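Local coordinates for protein beta-glucanase (Bacteroides thetaiotaomicron, PDB 6EUG) that probably hydrolyses beta-1,3-linked galactans through its family 43 glycoside hydrolase domain, the part of a longer two-family enzyme held in this chain, at residues A[143-148]-A[152-157]. Sequence-based numbering, arbitrary orientation.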
ATOM      1  N   VAL A 143      -4.452  12.731  -1.727  1.00 16.99           N
ATOM      2  CA  VAL A 143      -4.609  12.542  -3.169  1.00 15.19           C
ATOM      3  C   VAL A 143      -4.053  13.769  -3.929  1.00 14.48           C
ATOM      4  O   VAL A 143      -4.177  14.914  -3.488  1.00 15.57           O
ATOM      5  CB  VAL A 143      -6.078  12.227  -3.555  1.00 15.33           C
ATOM      6  CG1 VAL A 143      -7.005  13.392  -3.334  1.00 17.01           C
ATOM      7  CG2 VAL A 143      -6.199  11.773  -5.007  1.00 16.57           C
ATOM      8  N   ALA A 144      -3.370  13.468  -5.031  1.00 13.96           N
ATOM      9  CA  ALA A 144      -2.772  14.460  -5.919  1.00 14.63           C
ATOM     10  C   ALA A 144      -2.942  14.028  -7.407  1.00 15.01           C
ATOM     11  O   ALA A 144      -3.194  12.859  -7.669  1.00 15.33           O
ATOM     12  CB  ALA A 144      -1.298  14.643  -5.559  1.00 15.97           C
ATOM     13  N   VAL A 145      -2.819  14.988  -8.362  1.00 13.93           N
ATOM     14  CA  VAL A 145      -3.178  14.736  -9.778  1.00 14.76           C
ATOM     15  C   VAL A 145      -2.122  15.354 -10.722  1.00 16.92           C
ATOM     16  O   VAL A 145      -1.524  16.382 -10.387  1.00 17.25           O
ATOM     17  CB  VAL A 145      -4.609  15.255 -10.074  1.00 15.62           C
ATOM     18  CG1 VAL A 145      -4.700  16.779 -10.066  1.00 16.24           C
ATOM     19  CG2 VAL A 145      -5.142  14.692 -11.403  1.00 17.91           C
ATOM     20  N   SER A 146      -1.856  14.685 -11.850  1.00 15.71           N
ATOM     21  CA  SER A 146      -0.963  15.162 -12.905  1.00 15.87           C
ATOM     22  C   SER A 146      -1.526  14.856 -14.319  1.00 15.69           C
ATOM     23  O   SER A 146      -2.196  13.853 -14.508  1.00 16.10           O
ATOM     24  CB  SER A 146       0.394  14.473 -12.792  1.00 15.46           C
ATOM     25  OG  SER A 146       1.333  14.969 -13.726  1.00 17.06           O
ATOM     26  N   ASP A 147      -1.195  15.722 -15.289  1.00 17.02           N
ATOM     27  CA  ASP A 147      -1.431  15.456 -16.701  1.00 15.42           C
ATOM     28  C   ASP A 147      -0.379  14.481 -17.329  1.00 16.21           C
ATOM     29  O   ASP A 147      -0.648  13.852 -18.373  1.00 19.97           O
ATOM     30  CB  ASP A 147      -1.411  16.785 -17.494  1.00 17.73           C
ATOM     31  CG  ASP A 147      -2.598  17.693 -17.206  1.00 22.13           C
ATOM     32  OD1 ASP A 147      -3.498  17.363 -16.419  1.00 23.03           O
ATOM     33  OD2 ASP A 147      -2.622  18.788 -17.807  1.00 27.63           O
ATOM     34  N   SER A 148       0.786  14.358 -16.687  1.00 17.73           N
ATOM     35  CA  SER A 148       1.885  13.512 -17.158  1.00 17.74           C
ATOM     36  C   SER A 148       2.193  12.406 -16.118  1.00 18.43           C
ATOM     37  O   SER A 148       1.969  12.603 -14.915  1.00 17.19           O
ATOM     38  CB  SER A 148       3.147  14.363 -17.373  1.00 21.30           C
ATOM     39  OG  SER A 148       3.624  14.923 -16.141  1.00 22.03           O
ATOM     40  N   PRO A 152       5.286  17.358 -12.606  1.00 19.44           N
ATOM     41  CA  PRO A 152       4.824  17.411 -11.209  1.00 18.19           C
ATOM     42  C   PRO A 152       3.322  17.166 -10.966  1.00 16.72           C
ATOM     43  O   PRO A 152       2.472  17.514 -11.802  1.00 17.59           O
ATOM     44  CB  PRO A 152       5.228  18.820 -10.762  1.00 20.29           C
ATOM     45  CG  PRO A 152       5.199  19.635 -12.027  1.00 20.95           C
ATOM     46  CD  PRO A 152       5.737  18.679 -13.089  1.00 18.20           C
ATOM     47  N   TYR A 153       3.038  16.525  -9.828  1.00 16.07           N
ATOM     48  CA  TYR A 153       1.699  16.352  -9.303  1.00 13.95           C
ATOM     49  C   TYR A 153       1.273  17.552  -8.440  1.00 14.19           C
ATOM     50  O   TYR A 153       2.087  18.141  -7.689  1.00 17.20           O
ATOM     51  CB  TYR A 153       1.597  15.030  -8.464  1.00 15.89           C
ATOM     52  CG  TYR A 153       1.652  13.770  -9.327  1.00 16.12           C
ATOM     53  CD1 TYR A 153       2.845  13.390 -10.011  1.00 14.53           C
ATOM     54  CD2 TYR A 153       0.508  12.969  -9.521  1.00 16.65           C
ATOM     55  CE1 TYR A 153       2.874  12.280 -10.871  1.00 16.24           C
ATOM     56  CE2 TYR A 153       0.550  11.829 -10.360  1.00 14.59           C
ATOM     57  CZ  TYR A 153       1.719  11.470 -11.015  1.00 16.02           C
ATOM     58  OH  TYR A 153       1.735  10.364 -11.879  1.00 16.19           O
ATOM     59  N   ARG A 154      -0.028  17.862  -8.523  1.00 17.44           N
ATOM     60  CA  ARG A 154      -0.684  18.912  -7.723  1.00 16.20           C
ATOM     61  C   ARG A 154      -1.511  18.279  -6.567  1.00 15.81           C
ATOM     62  O   ARG A 154      -2.469  17.541  -6.817  1.00 17.00           O
ATOM     63  CB  ARG A 154      -1.586  19.778  -8.617  1.00 15.73           C
ATOM     64  CG  ARG A 154      -2.511  20.750  -7.865  1.00 19.74           C
ATOM     65  CD  ARG A 154      -3.303  21.673  -8.811  1.00 29.38           C
ATOM     66  NE  ARG A 154      -4.140  20.983  -9.815  1.00 35.47           N
ATOM     67  CZ  ARG A 154      -5.381  20.493  -9.634  1.00 37.73           C
ATOM     68  NH1 ARG A 154      -6.010  20.548  -8.456  1.00 36.61           N
ATOM     69  NH2 ARG A 154      -6.002  19.922 -10.660  1.00 41.52           N
ATOM     70  N   PHE A 155      -1.146  18.614  -5.318  1.00 16.28           N
ATOM     71  CA  PHE A 155      -1.884  18.170  -4.115  1.00 15.31           C
ATOM     72  C   PHE A 155      -3.317  18.709  -4.171  1.00 16.98           C
ATOM     73  O   PHE A 155      -3.538  19.890  -4.526  1.00 17.13           O
ATOM     74  CB  PHE A 155      -1.193  18.677  -2.809  1.00 17.43           C
ATOM     75  CG  PHE A 155      -1.989  18.442  -1.549  1.00 18.05           C
ATOM     76  CD1 PHE A 155      -1.920  17.217  -0.894  1.00 18.51           C
ATOM     77  CD2 PHE A 155      -2.824  19.428  -1.013  1.00 20.78           C
ATOM     78  CE1 PHE A 155      -2.657  16.974   0.256  1.00 20.32           C
ATOM     79  CE2 PHE A 155      -3.581  19.178   0.134  1.00 18.10           C
ATOM     80  CZ  PHE A 155      -3.494  17.954   0.782  1.00 17.89           C
ATOM     81  N   ILE A 156      -4.272  17.842  -3.856  1.00 16.60           N
ATOM     82  CA  ILE A 156      -5.691  18.229  -3.767  1.00 16.59           C
ATOM     83  C   ILE A 156      -6.169  18.314  -2.328  1.00 18.48           C
ATOM     84  O   ILE A 156      -6.630  19.353  -1.906  1.00 20.19           O
ATOM     85  CB  ILE A 156      -6.618  17.299  -4.580  1.00 19.08           C
ATOM     86  CG1 ILE A 156      -6.209  17.283  -6.046  1.00 19.87           C
ATOM     87  CG2 ILE A 156      -8.066  17.741  -4.431  1.00 20.26           C
ATOM     88  CD1 ILE A 156      -6.914  16.221  -6.869  1.00 23.65           C
ATOM     89  N   ARG A 157      -6.166  17.198  -1.600  1.00 17.14           N
ATOM     90  CA  ARG A 157      -6.676  17.183  -0.217  1.00 18.58           C
ATOM     91  C   ARG A 157      -6.239  15.901   0.510  1.00 16.16           C
ATOM     92  O   ARG A 157      -5.671  15.001  -0.123  1.00 16.18           O
ATOM     93  CB  ARG A 157      -8.207  17.330  -0.193  1.00 20.84           C
ATOM     94  CG  ARG A 157      -8.950  16.073  -0.616  1.00 20.92           C
ATOM     95  CD  ARG A 157     -10.471  16.185  -0.575  1.00 25.32           C
ATOM     96  NE  ARG A 157     -10.957  17.060  -1.655  1.00 33.78           N
ATOM     97  CZ  ARG A 157     -11.287  16.706  -2.911  1.00 36.13           C
ATOM     98  NH1 ARG A 157     -11.699  17.668  -3.748  1.00 37.59           N
ATOM     99  NH2 ARG A 157     -11.193  15.450  -3.377  1.00 31.15           N
TER
HETATM  100  O   HOH W   1       2.852  17.453 -14.828  1.00 28.97           O
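P152, reached through a cis peptide bond, places its O 3.4 Å from S146 OG. A water that donates to P152 O at 3.1 Å links it to S148 OG. At Y153 the ring lies flat against S146: S146 CB stands 3.5 Å from the ring centroid and almost on its normal, a CH-pi contact. With CG anti to its own carbonyl carbon (chi1 -71°), the Y153 ring reaches across strand 143-146 under S146, and its hydroxyl is hydrogen-bonded to P149 O in the turn. S146 OG donates to an in-plane lone pair of S148 O, 2.7 Å away. R154 pairs with V145 through two backbone bonds, the nearly straight one being R154 N to V145 O at 2.8 Å. A bend at chi3 (57°) folds the guanidinium back so that V145 CG1 rests over one face, toward its rim, 3.5 Å from R154 NH2. F155 lies on the side of A144, where its ring meets H101 with the planes steeply inclined. Next, I156 N binds V143 O at 3.0 Å, while I156 CD1 packs 3.9 Å from V145 CG1. R157 O then accepts V143 N, so I156 and R157 both face V143. That is a classic beta bulge, set in the hairpin of strands 140-146 and 154-159, which forms the outer half of a four-stranded antiparallel blade in the five-bladed beta-propeller of family 43 glycoside hydrolases.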